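Local coordinates for Lin1840 protein (Listeria innocua serovar 6a, PDB 4ZOC) that probably hydrolyses terminal, non-reducing beta-D-glucosyl residues as a family 3 glycoside hydrolase, and takes part in beta-1,2-glucan metabolism, at residues E276-N279 and N285-E288; E362-A367 and P528-G533; T401-L406 and G413-G418. The protein carries 2 engineered substitutions. One frame throughout, in Å; residues are numbered along the deposited sequence.

Interaction 1 (E276-N279 and N285-E288); sequences EVIN and NPKE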
loop_
_atom_site.group_PDB
_atom_site.type_symbol
_atom_site.label_atom_id
_atom_site.label_comp_id
_atom_site.label_asym_id
_atom_site.label_seq_id
_atom_site.Cartn_x
_atom_site.Cartn_y
_atom_site.Cartn_z
ATOM N N GLU A 276 11.878 -18.939 11.442
ATOM C CA GLU A 276 11.665 -18.125 10.218
ATOM C C GLU A 276 12.269 -16.758 10.378
ATOM O O GLU A 276 12.434 -16.051 9.389
ATOM C CB GLU A 276 10.200 -18.101 9.820
ATOM C CG GLU A 276 9.800 -19.448 9.165
ATOM C CD GLU A 276 8.329 -19.677 9.017
ATOM O OE1 GLU A 276 7.574 -18.699 9.169
ATOM O OE2 GLU A 276 8.020 -20.839 8.652
ATOM N N VAL A 277 12.648 -16.366 11.594
ATOM C CA VAL A 277 13.328 -15.060 11.756
ATOM C C VAL A 277 14.690 -15.135 11.031
ATOM O O VAL A 277 15.267 -14.080 10.592
ATOM C CB VAL A 277 13.398 -14.553 13.218
ATOM C CG1 VAL A 277 12.068 -14.549 13.899
ATOM C CG2 VAL A 277 14.374 -15.324 14.082
ATOM N N ILE A 278 15.222 -16.351 10.894
ATOM C CA ILE A 278 16.402 -16.563 10.031
ATOM C C ILE A 278 16.159 -16.151 8.552
ATOM O O ILE A 278 16.990 -15.471 7.922
ATOM C CB ILE A 278 16.908 -18.035 10.143
ATOM C CG1 ILE A 278 17.236 -18.362 11.611
ATOM C CG2 ILE A 278 18.160 -18.164 9.293
ATOM C CD1 ILE A 278 17.383 -19.863 11.822
ATOM N N ASN A 279 15.066 -16.636 7.970
ATOM C CA ASN A 279 14.725 -16.302 6.627
ATOM C C ASN A 279 14.558 -14.788 6.406
ATOM O O ASN A 279 14.920 -14.282 5.354
ATOM C CB ASN A 279 13.481 -17.019 6.158
ATOM C CG ASN A 279 13.672 -18.506 6.051
ATOM O OD1 ASN A 279 14.784 -18.998 5.773
ATOM N ND2 ASN A 279 12.559 -19.249 6.112
ATOM N N ASN A 285 21.288 -17.857 12.474
ATOM C CA ASN A 285 21.207 -19.338 12.639
ATOM C C ASN A 285 20.184 -19.653 13.719
ATOM O O ASN A 285 19.670 -18.719 14.392
ATOM C CB ASN A 285 22.589 -19.906 12.991
ATOM C CG ASN A 285 23.245 -19.176 14.161
ATOM O OD1 ASN A 285 22.607 -18.813 15.129
ATOM N ND2 ASN A 285 24.534 -18.937 14.048
ATOM N N PRO A 286 19.874 -20.953 13.930
ATOM C CA PRO A 286 18.940 -21.316 15.025
ATOM C C PRO A 286 19.304 -20.842 16.408
ATOM O O PRO A 286 18.440 -20.638 17.245
ATOM C CB PRO A 286 18.857 -22.841 14.924
ATOM C CG PRO A 286 19.141 -23.097 13.498
ATOM C CD PRO A 286 20.214 -22.102 13.117
ATOM N N LYS A 287 20.596 -20.693 16.687
ATOM C CA LYS A 287 21.031 -20.260 18.005
ATOM C C LYS A 287 20.635 -18.796 18.256
ATOM O O LYS A 287 20.114 -18.450 19.275
ATOM C CB LYS A 287 22.570 -20.462 18.103
ATOM C CG LYS A 287 23.160 -20.072 19.441
ATOM C CD LYS A 287 24.648 -20.397 19.468
ATOM C CE LYS A 287 25.174 -20.200 20.876
ATOM N NZ LYS A 287 26.605 -20.540 20.839
ATOM N N GLU A 288 20.821 -17.954 17.247
ATOM C CA GLU A 288 20.370 -16.612 17.387
ATOM C C GLU A 288 18.826 -16.479 17.428
ATOM O O GLU A 288 18.295 -15.673 18.177
ATOM C CB GLU A 288 20.967 -15.741 16.226
ATOM C CG GLU A 288 22.489 -15.505 16.408
ATOM C CD GLU A 288 23.065 -14.399 15.556
ATOM O OE1 GLU A 288 22.368 -13.821 14.661
ATOM O OE2 GLU A 288 24.278 -14.151 15.732
#
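Asn285 meets Ile278 through its backbone rather than its side chain: the CD1 methyl of Ile278 lies 3.4 Å from Asn285 C and equally near Pro286 N, so it rests against the peptide bond that leads into helix 286-295. Ile278 gets there with CG1 lying opposite its own carbonyl carbon (chi1 -57°) and the chain then running out extended. The amide of Asn285 does a different job. It is the N-cap of the helix, and its OD1 takes the backbone N-H of Glu288 at 2.9 Å, almost in line with the C=O bond (174°).

Pro286, the first helical residue, meets the same methyl, with CD 3.8 Å and CG 4.0 Å from Ile278 CD1; it also touches Cys306 and Glu310 of helix 306-316. Lys287 points away from Ile278 at its CB, and its NZ makes a salt bridge with Glu317. Glu288 OE1 folds back to the N-H of Arg284.

On the first segment, Glu276 and Asn279 bond to the second subunit, at Arg572 and Gly571 of that chain. Within this part of the TIM-barrel domain, then, the cap satisfies Glu288 N, while Ile278 adds only apolar contact.

Interaction 2 (E362-A367 and P528-G533); sequences ESRGKA and PGTEAG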
loop_
_atom_site.group_PDB
_atom_site.type_symbol
_atom_site.label_atom_id
_atom_site.label_comp_id
_atom_site.label_asym_id
_atom_site.label_seq_id
_atom_site.Cartn_x
_atom_site.Cartn_y
_atom_site.Cartn_z
ATOM N N GLU A 362 -29.792 -28.171 18.229
ATOM C CA GLU A 362 -29.722 -26.849 18.821
ATOM C C GLU A 362 -28.526 -26.048 18.245
ATOM O O GLU A 362 -28.672 -24.888 17.855
ATOM C CB GLU A 362 -29.583 -26.956 20.359
ATOM C CG GLU A 362 -29.932 -25.664 21.053
ATOM C CD GLU A 362 -29.585 -25.659 22.519
ATOM O OE1 GLU A 362 -29.285 -26.734 23.094
ATOM O OE2 GLU A 362 -29.600 -24.560 23.104
ATOM N N SER A 363 -27.358 -26.671 18.224
ATOM C CA SER A 363 -26.164 -26.015 17.700
ATOM C C SER A 363 -26.325 -25.708 16.191
ATOM O O SER A 363 -25.998 -24.603 15.753
ATOM C CB SER A 363 -24.911 -26.824 17.951
ATOM O OG SER A 363 -24.619 -26.840 19.338
ATOM N N ARG A 364 -26.833 -26.645 15.417
ATOM C CA ARG A 364 -27.217 -26.333 14.001
ATOM C C ARG A 364 -28.186 -25.144 13.820
ATOM O O ARG A 364 -27.945 -24.325 12.896
ATOM C CB ARG A 364 -27.741 -27.557 13.224
ATOM C CG ARG A 364 -26.667 -28.660 13.108
ATOM C CD ARG A 364 -27.171 -29.867 12.330
ATOM N NE ARG A 364 -27.118 -29.531 10.948
ATOM C CZ ARG A 364 -26.522 -30.198 9.953
ATOM N NH1 ARG A 364 -25.974 -31.419 10.071
ATOM N NH2 ARG A 364 -26.586 -29.612 8.810
ATOM N N GLY A 365 -29.195 -25.001 14.699
ATOM C CA GLY A 365 -30.076 -23.834 14.715
ATOM C C GLY A 365 -29.320 -22.546 15.021
ATOM O O GLY A 365 -29.545 -21.515 14.386
ATOM N N LYS A 366 -28.342 -22.606 15.942
ATOM C CA LYS A 366 -27.552 -21.431 16.219
ATOM C C LYS A 366 -26.709 -20.996 14.975
ATOM O O LYS A 366 -26.627 -19.811 14.661
ATOM C CB LYS A 366 -26.680 -21.653 17.412
ATOM C CG LYS A 366 -27.489 -21.761 18.675
ATOM C CD LYS A 366 -26.741 -22.272 19.899
ATOM C CE LYS A 366 -27.694 -22.365 21.070
ATOM N NZ LYS A 366 -26.978 -23.095 22.135
ATOM N N ALA A 367 -26.075 -21.957 14.323
ATOM C CA ALA A 367 -25.353 -21.704 13.084
ATOM C C ALA A 367 -26.211 -21.174 11.943
ATOM O O ALA A 367 -25.772 -20.279 11.239
ATOM C CB ALA A 367 -24.559 -22.908 12.653
ATOM N N PRO A 528 -21.397 -19.560 4.732
ATOM C CA PRO A 528 -22.187 -19.545 5.970
ATOM C C PRO A 528 -21.908 -20.692 6.926
ATOM O O PRO A 528 -22.322 -20.610 8.114
ATOM C CB PRO A 528 -23.635 -19.650 5.498
ATOM C CG PRO A 528 -23.603 -19.246 4.068
ATOM C CD PRO A 528 -22.230 -19.662 3.535
ATOM N N GLY A 529 -21.250 -21.749 6.428
ATOM C CA GLY A 529 -20.966 -22.960 7.246
ATOM C C GLY A 529 -21.969 -24.060 6.994
ATOM O O GLY A 529 -22.557 -24.198 5.921
ATOM N N THR A 530 -22.141 -24.874 8.032
ATOM C CA THR A 530 -22.885 -26.094 7.975
ATOM C C THR A 530 -24.299 -25.939 7.493
ATOM O O THR A 530 -24.775 -26.782 6.722
ATOM C CB THR A 530 -22.828 -26.791 9.379
ATOM O OG1 THR A 530 -21.436 -27.122 9.701
ATOM C CG2 THR A 530 -23.694 -28.039 9.395
ATOM N N GLU A 531 -24.945 -24.819 7.829
ATOM C CA GLU A 531 -26.333 -24.660 7.440
ATOM C C GLU A 531 -26.479 -23.819 6.161
ATOM O O GLU A 531 -27.633 -23.283 5.889
ATOM C CB GLU A 531 -27.148 -24.070 8.598
ATOM C CG GLU A 531 -27.285 -25.041 9.764
ATOM C CD GLU A 531 -28.228 -26.182 9.483
ATOM O OE1 GLU A 531 -29.409 -25.933 9.286
ATOM O OE2 GLU A 531 -27.772 -27.321 9.551
ATOM N N ALA A 532 -25.381 -23.655 5.397
ATOM C CA ALA A 532 -25.361 -22.764 4.195
ATOM C C ALA A 532 -26.645 -22.761 3.306
ATOM O O ALA A 532 -27.211 -21.714 2.994
ATOM C CB ALA A 532 -24.119 -23.004 3.356
ATOM N N GLY A 533 -27.099 -23.930 2.874
ATOM C CA GLY A 533 -28.237 -23.961 1.951
ATOM C C GLY A 533 -29.531 -23.542 2.602
ATOM O O GLY A 533 -30.451 -23.115 1.902
#
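Glu531 and Arg364 bury the most surface here, about 75 Å² each, and they do so as a salt bridge in which a single carboxylate oxygen takes both bonds. Arg364 NE and Arg364 NH2 each lie 2.7 Å from Glu531 OE2, which sits in the guanidinium plane. The grip is side-on, through NE and one NH, and the oxygen is met nearly along its C-O axis. The carboxylate itself stands perpendicular to the guanidinium, the two planes 90° apart, so this is not the familiar flat two-oxygen pairing. A fold at chi2 (-73°) turns the carboxylate of Glu531 toward the guanidinium. Nearer the backbone, Glu531 CG packs 3.3 Å from the backbone O of Arg364. Arg364 bends in turn at chi3 (78°), bringing the guanidinium round from the side of helix 361-374.

Thr530 supplies the third part. Its CG2 methyl lies over one face of the guanidinium, off towards the rim, 3.3 Å from Arg364 NH2. The hydroxyl is used elsewhere, bonded to the backbone N of Val99. One turn further along the helix, Ala367 faces the type I turn Gly529-Ala532, which leads into helix 532-541 with Glu531 as the N-cap residue.

Arg364 NH2 also bonds to Asp417 O, and Glu531 OE1 pairs with Arg534. The contact therefore joins helix 361-374 to the helix-initiating turn after strand 521-524 of the C-terminal domain. With two N-H groups converging on OE2 and a second arginine at OE1, both oxygens of this buried carboxylate have charged partners, an arrangement that would be expected to keep Glu531 ionised.

Interaction 3 (T401-L406 and G413-G418); sequences TSPDIL and GEEKDG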
loop_
_atom_site.group_PDB
_atom_site.type_symbol
_atom_site.label_atom_id
_atom_site.label_comp_id
_atom_site.label_asym_id
_atom_site.label_seq_id
_atom_site.Cartn_x
_atom_site.Cartn_y
_atom_site.Cartn_z
ATOM N N THR A 401 -24.651 -26.942 -6.545
ATOM C CA THR A 401 -24.484 -28.214 -5.863
ATOM C C THR A 401 -23.191 -28.368 -5.116
ATOM O O THR A 401 -23.027 -29.394 -4.397
ATOM C CB THR A 401 -24.571 -29.412 -6.850
ATOM O OG1 THR A 401 -23.445 -29.467 -7.715
ATOM C CG2 THR A 401 -25.849 -29.344 -7.669
ATOM N N SER A 402 -22.245 -27.459 -5.280
ATOM C CA SER A 402 -20.939 -27.640 -4.636
ATOM C C SER A 402 -21.113 -27.805 -3.122
ATOM O O SER A 402 -21.776 -26.980 -2.480
ATOM C CB SER A 402 -20.012 -26.470 -4.883
ATOM O OG SER A 402 -18.823 -26.590 -4.161
ATOM N N PRO A 403 -20.409 -28.808 -2.546
ATOM C CA PRO A 403 -20.409 -28.927 -1.081
ATOM C C PRO A 403 -19.433 -27.993 -0.362
ATOM O O PRO A 403 -19.406 -27.963 0.889
ATOM C CB PRO A 403 -19.992 -30.384 -0.821
ATOM C CG PRO A 403 -19.260 -30.777 -2.079
ATOM C CD PRO A 403 -19.755 -29.936 -3.214
ATOM N N ASP A 404 -18.652 -27.219 -1.134
ATOM C CA ASP A 404 -17.632 -26.318 -0.574
ATOM C C ASP A 404 -18.266 -24.991 -0.104
ATOM O O ASP A 404 -18.079 -23.897 -0.705
ATOM C CB ASP A 404 -16.530 -26.104 -1.577
ATOM C CG ASP A 404 -15.334 -25.328 -1.014
ATOM O OD1 ASP A 404 -15.234 -25.070 0.216
ATOM O OD2 ASP A 404 -14.509 -24.940 -1.855
ATOM N N ILE A 405 -18.997 -25.088 0.974
ATOM C CA ILE A 405 -19.700 -23.912 1.601
ATOM C C ILE A 405 -19.397 -23.721 3.073
ATOM O O ILE A 405 -19.991 -22.836 3.685
ATOM C CB ILE A 405 -21.268 -23.926 1.414
ATOM C CG1 ILE A 405 -21.854 -25.310 1.593
ATOM C CG2 ILE A 405 -21.616 -23.455 -0.018
ATOM C CD1 ILE A 405 -21.691 -25.884 2.976
ATOM N N LEU A 406 -18.408 -24.466 3.608
ATOM C CA LEU A 406 -18.070 -24.400 5.044
ATOM C C LEU A 406 -17.034 -23.360 5.319
ATOM O O LEU A 406 -16.905 -22.943 6.467
ATOM C CB LEU A 406 -17.565 -25.724 5.590
ATOM C CG LEU A 406 -18.526 -26.956 5.402
ATOM C CD1 LEU A 406 -17.906 -28.199 6.008
ATOM C CD2 LEU A 406 -19.871 -26.665 5.970
ATOM N N GLY A 413 -14.670 -29.583 10.569
ATOM C CA GLY A 413 -16.021 -29.724 10.067
ATOM C C GLY A 413 -16.052 -30.540 8.782
ATOM O O GLY A 413 -15.091 -30.523 7.967
ATOM N N GLU A 414 -17.125 -31.263 8.600
ATOM C CA GLU A 414 -17.252 -32.192 7.469
ATOM C C GLU A 414 -18.309 -31.719 6.454
ATOM O O GLU A 414 -19.476 -31.410 6.775
ATOM C CB GLU A 414 -17.582 -33.620 7.946
ATOM C CG GLU A 414 -16.585 -34.139 8.995
ATOM C CD GLU A 414 -16.963 -35.486 9.522
ATOM O OE1 GLU A 414 -16.921 -36.432 8.705
ATOM O OE2 GLU A 414 -17.319 -35.598 10.738
ATOM N N GLU A 415 -17.921 -31.777 5.184
ATOM C CA GLU A 415 -18.834 -31.397 4.134
ATOM C C GLU A 415 -20.124 -32.265 4.039
ATOM O O GLU A 415 -21.190 -31.752 3.735
ATOM C CB GLU A 415 -18.115 -31.258 2.772
ATOM C CG GLU A 415 -17.243 -30.016 2.752
ATOM C CD GLU A 415 -16.534 -29.777 1.463
ATOM O OE1 GLU A 415 -16.677 -30.622 0.575
ATOM O OE2 GLU A 415 -15.771 -28.757 1.354
ATOM N N LYS A 416 -20.033 -33.523 4.413
ATOM C CA LYS A 416 -21.167 -34.428 4.321
ATOM C C LYS A 416 -22.304 -34.015 5.223
ATOM O O LYS A 416 -23.505 -34.290 4.952
ATOM C CB LYS A 416 -20.708 -35.867 4.592
ATOM C CG LYS A 416 -20.242 -36.115 6.021
ATOM C CD LYS A 416 -20.021 -37.611 6.244
ATOM C CE LYS A 416 -19.418 -37.913 7.605
ATOM N NZ LYS A 416 -20.254 -37.360 8.702
ATOM N N ASP A 417 -21.944 -33.275 6.289
ATOM C CA ASP A 417 -22.921 -32.722 7.247
ATOM C C ASP A 417 -23.465 -31.343 6.884
ATOM O O ASP A 417 -24.389 -30.867 7.542
ATOM C CB ASP A 417 -22.295 -32.560 8.655
ATOM C CG ASP A 417 -21.682 -33.819 9.248
ATOM O OD1 ASP A 417 -22.268 -34.885 9.184
ATOM O OD2 ASP A 417 -20.580 -33.707 9.878
ATOM N N GLY A 418 -22.888 -30.688 5.876
ATOM C CA GLY A 418 -23.282 -29.378 5.446
ATOM C C GLY A 418 -24.494 -29.507 4.526
ATOM O O GLY A 418 -24.746 -30.543 3.899
HETATM O O HOH W 1 -21.556 -29.353 2.421
HETATM O O HOH W 2 -16.123 -26.328 2.509
#
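Glu415 stretches its carboxylate alongside the backbone of Pro403 and Asp404. Beyond CG its chain is fully extended (chi2 -179°), which carries the acid past the carbonyl of Pro403, whose O is 3.4 Å from Glu415 CD. The two carboxylate oxygens then divide: OE1 lies 3.6 Å from Pro403 CB at the proline ring, and OE2 approaches the CA of Asp404.

Asp404 leads away from 413-418 at its CB, yet with CG lying opposite the backbone N (chi1 -172°) its OD1 still comes within 3.9 Å of Glu415 OE2, close for like charges. The two carboxylate planes are only 28° apart. A water sits between them, donating to both oxygens and accepting from Leu406 N; Asp404 OD1 also receives the amide of Asn468, so the electrostatic strain is probably eased.

This is a loop folding back on itself in the family 3 C-terminal domain, between strand 393-397 and helix 421-426. Its first limb holds an ST turn, in which Ser402 OG accepts from Asp404 N, and an inverse gamma turn centred on Asp404; the second makes a 3-10 turn at 415-417. Another water bridges the limbs, donating to Pro403 O at 3.0 Å and to Glu415 O.

Leu406 fills the apolar side. Its CD1 lies against the Glu414-Glu415 peptide, 3.6 Å from Glu414 C, and touches the CG of Glu415, while Leu406 CD2 lies 4.4 Å from Gly418 CA, where that glycine presents its backbone.

In the fold
From the N terminus, the chain first runs through the TIM-barrel domain, where interaction 1 closes a short loop of five intervening residues leading into helix 286-295. Interaction 2 opens later, on helix 361-374, and closes only at 528-533, after the chain has passed through the mixed sheet of the C-terminal domain. Interaction 3 falls within that long excursion, closing the small loop between 401-406 and 413-418. Interactions 2 and 3 touch, their centres about 11 Å apart: Gly529 N probably bonds to Ile405 O, tying turn to loop, and helix 361-374 joins through Arg364 NH2 to Asp417 O. Interaction 1 stands apart, its centre about 44 Å from that of interaction 2.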